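PDB 4GF0: glutathione S-transferase from Sulfitobacter, which binds glutathione and probably catalyses its conjugation to electrophilic substrates, as glutathione transferases do. Local coordinates for residues A24-Q29 and A77-A82; H107-H112 and E135-C140. All coordinates share one frame; numbering follows the deposited sequence.

Interaction 1: residues A24-Q29 and A77-A82; sequences AALPYQ and AIAPKA
No ring or amide face takes part where Ala24 and Leu26 meet Ile78, Ala79 and Ala82; every touch is made by aliphatic carbons. The one aromatic ring in the two segments, that of Tyr28, belongs to other neighbours: it packs against Ala18 and Ile21 of helix 14-23, and its OH is hydrogen-bonded to Glu22. The closest approach is between two methyls, Ala24 CB and Ala79 CB, 3.5 Å apart. Ala82 comes in beside them, its CB lying 4.0 Å from Ala24 CA and so resting on the backbone of Ala24. A backbone hydrogen bond of 3.1 Å from Ala82 N to Ala79 O folds 79-82 into a tight turn, and this turn presents both methyls to Ala24.

In the thioredoxin-like N-terminal domain, 24-29 belongs to the right-handed beta-alpha-beta crossover of strand 4-8, helix 14-23 and strand 28-32. Ala25 closes that helix with a Schellman motif, taking a positive phi (58°), and the chain then turns through Leu26 toward the edge strand. Its partner, 77-82, covers the end of helix 68-78 and the first part of the connection to helix 89-111.

Leu26 reaches across with one branch. Its CD1 lies 3.8 Å from Ile78 CD1, and the same methyl is 4.2 Å from Ala79 CB, so one methyl touches both residues. The two longer side chains run at a slant to each other. In Ile78, CG1 sits between the backbone N and the carbonyl carbon (chi1 61°), and the extended second torsion carries CD1 out to the leucine. Leu26 also packs on Ile21 and Ile78 on Leu4, so these two side chains extend the contact to helix 14-23 and strand 4-8.

Interaction 2: residues H107-H112 and E135-C140; sequences HVAHAH and ETMAAC. With GSH (glutathione), chain D.
Ala109 and Met137 meet within the antiparallel helix pair of the all-helical C-terminal domain, on a helix that also lines the glutathione pocket. The short axes of 107-111 and 135-140 run at 166° to each other and approach to 9.1 Å, an ordinary spacing for packed helices. Ala109 points its CB toward the partner helix, 3.6 Å from Thr136 OG1 and 3.9 Å from Met137 SD. Met137 is folded by its bent second and third torsions (chi2 -64°, chi3 -74°), which lay SD alongside the backbone, 3.6 Å from His110 N, and also against His110 CB. A water links the helices by giving a hydrogen bond to Ala109 O (2.8 Å) and pairing with Thr136 OG1 (2.7 Å).

His107 leaves the opposite face of its helix, and the edge of its ring meets the ligand sulfur, with NE2 3.4 Å from SG2 of glutathione. At the helix end, His112 ND1 donates to Val108 O (2.7 Å) in the plane of its own ring, while NE2 is hydrogen-bonded to His112 NE2 of the second subunit.

Helix 89-111 is thus placed between helix 123-148, the glutathione and the dimer interface, while His110 turns toward the loop beyond helix 162-170, stacking on Trp172 and bonding through ND1 to Asp176.

The two contacts lie on opposite sides of the chain's centre, their own centres about 31 Å apart and their nearest atoms about 18 Å apart, with no touch between them. They come in series: interaction 1 is complete at residue 82, before interaction 2 opens at 107. The first joins the helix-to-strand turn of the thioredoxin-like domain to the end of helix 68-78; the second pairs helices 89-111 and 123-148 of the helical domain. Helix 68-78 is followed directly by helix 89-111, so the connection starting in interaction 1 leads from one domain to the other. Both domains contribute residues to the glutathione pocket, but only interaction 2 reaches the ligand.

Interaction 1: residues A24-Q29 and A77-A82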
loop_
_atom_site.group_PDB
_atom_site.type_symbol
_atom_site.label_atom_id
_atom_site.label_comp_id
_atom_site.label_asym_id
_atom_site.label_seq_id
_atom_site.Cartn_x
_atom_site.Cartn_y
_atom_site.Cartn_z
ATOM N N ALA A 24 17.052 9.053 -8.435
ATOM C CA ALA A 24 17.933 7.938 -8.788
ATOM C C ALA A 24 18.844 8.258 -9.972
ATOM O O ALA A 24 19.738 7.463 -10.313
ATOM C CB ALA A 24 17.108 6.700 -9.091
ATOM N N ALA A 25 18.607 9.412 -10.591
ATOM C CA ALA A 25 19.339 9.856 -11.775
ATOM C C ALA A 25 19.232 8.860 -12.925
ATOM O O ALA A 25 20.186 8.659 -13.671
ATOM C CB ALA A 25 20.812 10.120 -11.432
ATOM N N LEU A 26 18.062 8.250 -13.081
ATOM C CA LEU A 26 17.855 7.305 -14.167
ATOM C C LEU A 26 17.099 7.972 -15.307
ATOM O O LEU A 26 16.241 8.824 -15.075
ATOM C CB LEU A 26 17.070 6.094 -13.673
ATOM C CG LEU A 26 17.811 5.215 -12.669
ATOM C CD1 LEU A 26 16.884 4.146 -12.120
ATOM C CD2 LEU A 26 19.006 4.588 -13.361
ATOM N N PRO A 27 17.425 7.602 -16.552
ATOM C CA PRO A 27 16.601 8.105 -17.653
ATOM C C PRO A 27 15.292 7.320 -17.671
ATOM O O PRO A 27 15.267 6.147 -17.300
ATOM C CB PRO A 27 17.440 7.793 -18.897
ATOM C CG PRO A 27 18.263 6.598 -18.502
ATOM C CD PRO A 27 18.529 6.741 -17.013
ATOM N N TYR A 28 14.199 7.970 -18.046
ATOM C CA TYR A 28 12.931 7.278 -18.161
ATOM C C TYR A 28 12.063 8.029 -19.141
ATOM O O TYR A 28 12.347 9.183 -19.489
ATOM C CB TYR A 28 12.212 7.140 -16.802
ATOM C CG TYR A 28 11.723 8.443 -16.196
ATOM C CD1 TYR A 28 12.615 9.396 -15.719
ATOM C CD2 TYR A 28 10.369 8.703 -16.071
ATOM C CE1 TYR A 28 12.159 10.581 -15.145
ATOM C CE2 TYR A 28 9.915 9.877 -15.494
ATOM C CZ TYR A 28 10.810 10.806 -15.041
ATOM O OH TYR A 28 10.351 11.976 -14.475
ATOM N N GLN A 29 11.015 7.347 -19.579
ATOM C CA GLN A 29 10.072 7.870 -20.549
ATOM C C GLN A 29 8.718 7.986 -19.874
ATOM O O GLN A 29 8.093 6.971 -19.561
ATOM C CB GLN A 29 9.950 6.895 -21.719
ATOM C CG GLN A 29 11.245 6.615 -22.454
ATOM C CD GLN A 29 11.477 7.571 -23.599
ATOM O OE1 GLN A 29 10.832 8.616 -23.692
ATOM N NE2 GLN A 29 12.395 7.213 -24.491
ATOM N N ALA A 77 15.805 -0.323 -5.540
ATOM C CA ALA A 77 16.517 -1.589 -5.704
ATOM C C ALA A 77 17.421 -1.555 -6.930
ATOM O O ALA A 77 18.490 -2.170 -6.938
ATOM C CB ALA A 77 15.526 -2.746 -5.822
ATOM N N ILE A 78 16.991 -0.845 -7.973
ATOM C CA ILE A 78 17.816 -0.738 -9.188
ATOM C C ILE A 78 18.765 0.456 -9.196
ATOM O O ILE A 78 19.592 0.598 -10.097
ATOM C CB ILE A 78 16.971 -0.737 -10.480
ATOM C CG1 ILE A 78 16.015 0.462 -10.497
ATOM C CG2 ILE A 78 16.226 -2.073 -10.623
ATOM C CD1 ILE A 78 15.301 0.683 -11.823
ATOM N N ALA A 79 18.651 1.321 -8.201
ATOM C CA ALA A 79 19.568 2.451 -8.063
ATOM C C ALA A 79 20.060 2.606 -6.631
ATOM O O ALA A 79 19.779 3.612 -5.985
ATOM C CB ALA A 79 18.893 3.720 -8.512
ATOM N N PRO A 80 20.807 1.608 -6.129
ATOM C CA PRO A 80 21.236 1.614 -4.722
ATOM C C PRO A 80 22.092 2.818 -4.349
ATOM O O PRO A 80 22.103 3.230 -3.191
ATOM C CB PRO A 80 22.068 0.332 -4.602
ATOM C CG PRO A 80 22.520 0.034 -6.006
ATOM C CD PRO A 80 21.377 0.475 -6.882
ATOM N N LYS A 81 22.804 3.382 -5.317
ATOM C CA LYS A 81 23.684 4.512 -5.026
ATOM C C LYS A 81 22.928 5.786 -4.621
ATOM O O LYS A 81 23.507 6.696 -4.040
ATOM C CB LYS A 81 24.648 4.740 -6.198
ATOM C CG LYS A 81 25.578 3.532 -6.403
ATOM C CD LYS A 81 26.178 3.446 -7.801
ATOM C CE LYS A 81 27.194 2.296 -7.905
ATOM N NZ LYS A 81 26.639 0.915 -7.686
ATOM N N ALA A 82 21.621 5.826 -4.881
ATOM C CA ALA A 82 20.810 6.975 -4.480
ATOM C C ALA A 82 20.525 6.966 -2.982
ATOM O O ALA A 82 20.089 7.973 -2.432
ATOM C CB ALA A 82 19.507 7.009 -5.257
#

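Interaction 2: residues H107-H112 and E135-C140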
loop_
_atom_site.group_PDB
_atom_site.type_symbol
_atom_site.label_atom_id
_atom_site.label_comp_id
_atom_site.label_asym_id
_atom_site.label_seq_id
_atom_site.Cartn_x
_atom_site.Cartn_y
_atom_site.Cartn_z
ATOM N N HIS A 107 -4.217 8.213 1.276
ATOM C CA HIS A 107 -4.656 8.252 -0.117
ATOM C C HIS A 107 -6.100 7.779 -0.173
ATOM O O HIS A 107 -6.915 8.326 -0.913
ATOM C CB HIS A 107 -3.767 7.379 -1.015
ATOM C CG HIS A 107 -4.005 7.572 -2.486
ATOM N ND1 HIS A 107 -3.173 7.036 -3.441
ATOM C CD2 HIS A 107 -4.977 8.235 -3.155
ATOM C CE1 HIS A 107 -3.621 7.359 -4.645
ATOM N NE2 HIS A 107 -4.710 8.089 -4.500
ATOM N N VAL A 108 -6.416 6.763 0.625
ATOM C CA VAL A 108 -7.770 6.219 0.653
ATOM C C VAL A 108 -8.797 7.268 1.093
ATOM O O VAL A 108 -9.880 7.354 0.504
ATOM C CB VAL A 108 -7.855 4.947 1.530
ATOM C CG1 VAL A 108 -9.313 4.555 1.793
ATOM C CG2 VAL A 108 -7.092 3.800 0.860
ATOM N N ALA A 109 -8.458 8.072 2.103
ATOM C CA ALA A 109 -9.329 9.171 2.521
ATOM C C ALA A 109 -9.544 10.163 1.382
ATOM O O ALA A 109 -10.665 10.613 1.139
ATOM C CB ALA A 109 -8.774 9.883 3.759
ATOM N N HIS A 110 -8.468 10.507 0.684
ATOM C CA HIS A 110 -8.551 11.438 -0.441
ATOM C C HIS A 110 -9.429 10.873 -1.561
ATOM O O HIS A 110 -10.174 11.608 -2.202
ATOM C CB HIS A 110 -7.150 11.737 -0.977
ATOM C CG HIS A 110 -7.140 12.489 -2.266
ATOM N ND1 HIS A 110 -7.378 13.843 -2.352
ATOM C CD2 HIS A 110 -6.895 12.074 -3.542
ATOM C CE1 HIS A 110 -7.294 14.232 -3.614
ATOM N NE2 HIS A 110 -7.000 13.169 -4.351
ATOM N N ALA A 111 -9.338 9.562 -1.772
ATOM C CA ALA A 111 -10.024 8.894 -2.878
ATOM C C ALA A 111 -11.533 8.953 -2.726
ATOM O O ALA A 111 -12.265 8.829 -3.710
ATOM C CB ALA A 111 -9.566 7.446 -2.993
ATOM N N HIS A 112 -11.999 9.151 -1.500
ATOM C CA HIS A 112 -13.438 9.240 -1.258
ATOM C C HIS A 112 -14.045 10.549 -1.758
ATOM O O HIS A 112 -15.272 10.706 -1.774
ATOM C CB HIS A 112 -13.762 9.014 0.223
ATOM C CG HIS A 112 -13.703 7.582 0.632
ATOM N ND1 HIS A 112 -12.513 6.885 0.781
ATOM C CD2 HIS A 112 -14.686 6.689 0.891
ATOM C CE1 HIS A 112 -12.775 5.644 1.134
ATOM N NE2 HIS A 112 -14.090 5.498 1.211
ATOM N N GLU A 135 -12.311 16.743 6.769
ATOM C CA GLU A 135 -12.092 16.241 8.119
ATOM C C GLU A 135 -11.206 14.995 8.180
ATOM O O GLU A 135 -10.344 14.898 9.053
ATOM C CB GLU A 135 -13.421 16.023 8.840
ATOM C CG GLU A 135 -14.142 17.341 9.099
ATOM C CD GLU A 135 -15.512 17.150 9.700
ATOM O OE1 GLU A 135 -15.669 16.244 10.547
ATOM O OE2 GLU A 135 -16.434 17.907 9.323
ATOM N N THR A 136 -11.395 14.051 7.258
ATOM C CA THR A 136 -10.564 12.849 7.252
ATOM C C THR A 136 -9.117 13.165 6.863
ATOM O O THR A 136 -8.183 12.584 7.413
ATOM C CB THR A 136 -11.118 11.737 6.335
ATOM O OG1 THR A 136 -11.184 12.213 4.984
ATOM C CG2 THR A 136 -12.497 11.307 6.796
ATOM N N MET A 137 -8.932 14.076 5.913
ATOM C CA MET A 137 -7.581 14.467 5.507
ATOM C C MET A 137 -6.873 15.279 6.589
ATOM O O MET A 137 -5.658 15.174 6.753
ATOM C CB MET A 137 -7.594 15.241 4.181
ATOM C CG MET A 137 -7.938 14.381 2.967
ATOM S SD MET A 137 -6.748 13.064 2.601
ATOM C CE MET A 137 -5.399 14.007 1.907
ATOM N N ALA A 138 -7.631 16.080 7.335
ATOM C CA ALA A 138 -7.043 16.838 8.432
ATOM C C ALA A 138 -6.567 15.873 9.513
ATOM O O ALA A 138 -5.496 16.061 10.106
ATOM C CB ALA A 138 -8.045 17.819 9.011
ATOM N N ALA A 139 -7.355 14.830 9.761
ATOM C CA ALA A 139 -6.993 13.839 10.767
ATOM C C ALA A 139 -5.746 13.090 10.320
ATOM O O ALA A 139 -4.867 12.777 11.133
ATOM C CB ALA A 139 -8.158 12.866 11.035
ATOM N N CYS A 140 -5.650 12.817 9.021
ATOM C CA CYS A 140 -4.454 12.182 8.484
ATOM C C CYS A 140 -3.256 13.110 8.625
ATOM O O CYS A 140 -2.166 12.674 9.014
ATOM C CB CYS A 140 -4.658 11.785 7.021
ATOM S SG CYS A 140 -5.726 10.331 6.833
HETATM N N1 GSH D . -3.093 1.803 -4.621
HETATM C CA1 GSH D . -2.757 2.475 -5.856
HETATM C C1 GSH D . -1.337 2.943 -5.812
HETATM O O11 GSH D . -0.634 2.939 -6.859
HETATM O O12 GSH D . -0.846 3.368 -4.731
HETATM C CB1 GSH D . -3.642 3.684 -6.047
HETATM C CG1 GSH D . -3.589 4.057 -7.531
HETATM C CD1 GSH D . -4.670 5.102 -7.827
HETATM O OE1 GSH D . -5.806 4.988 -7.364
HETATM N N2 GSH D . -4.328 6.243 -8.671
HETATM C CA2 GSH D . -5.336 7.231 -8.969
HETATM C C2 GSH D . -6.035 6.797 -10.231
HETATM O O2 GSH D . -5.442 6.150 -11.084
HETATM C CB2 GSH D . -4.722 8.578 -9.179
HETATM S SG2 GSH D . -4.035 9.175 -7.645
HETATM N N3 GSH D . -7.436 7.122 -10.462
HETATM C CA3 GSH D . -8.058 6.685 -11.706
HETATM C C3 GSH D . -9.473 6.215 -11.480
HETATM O O31 GSH D . -9.867 5.913 -10.317
HETATM O O32 GSH D . -10.270 6.103 -12.466
HETATM O O HOH W 1 -12.386 10.489 3.283
#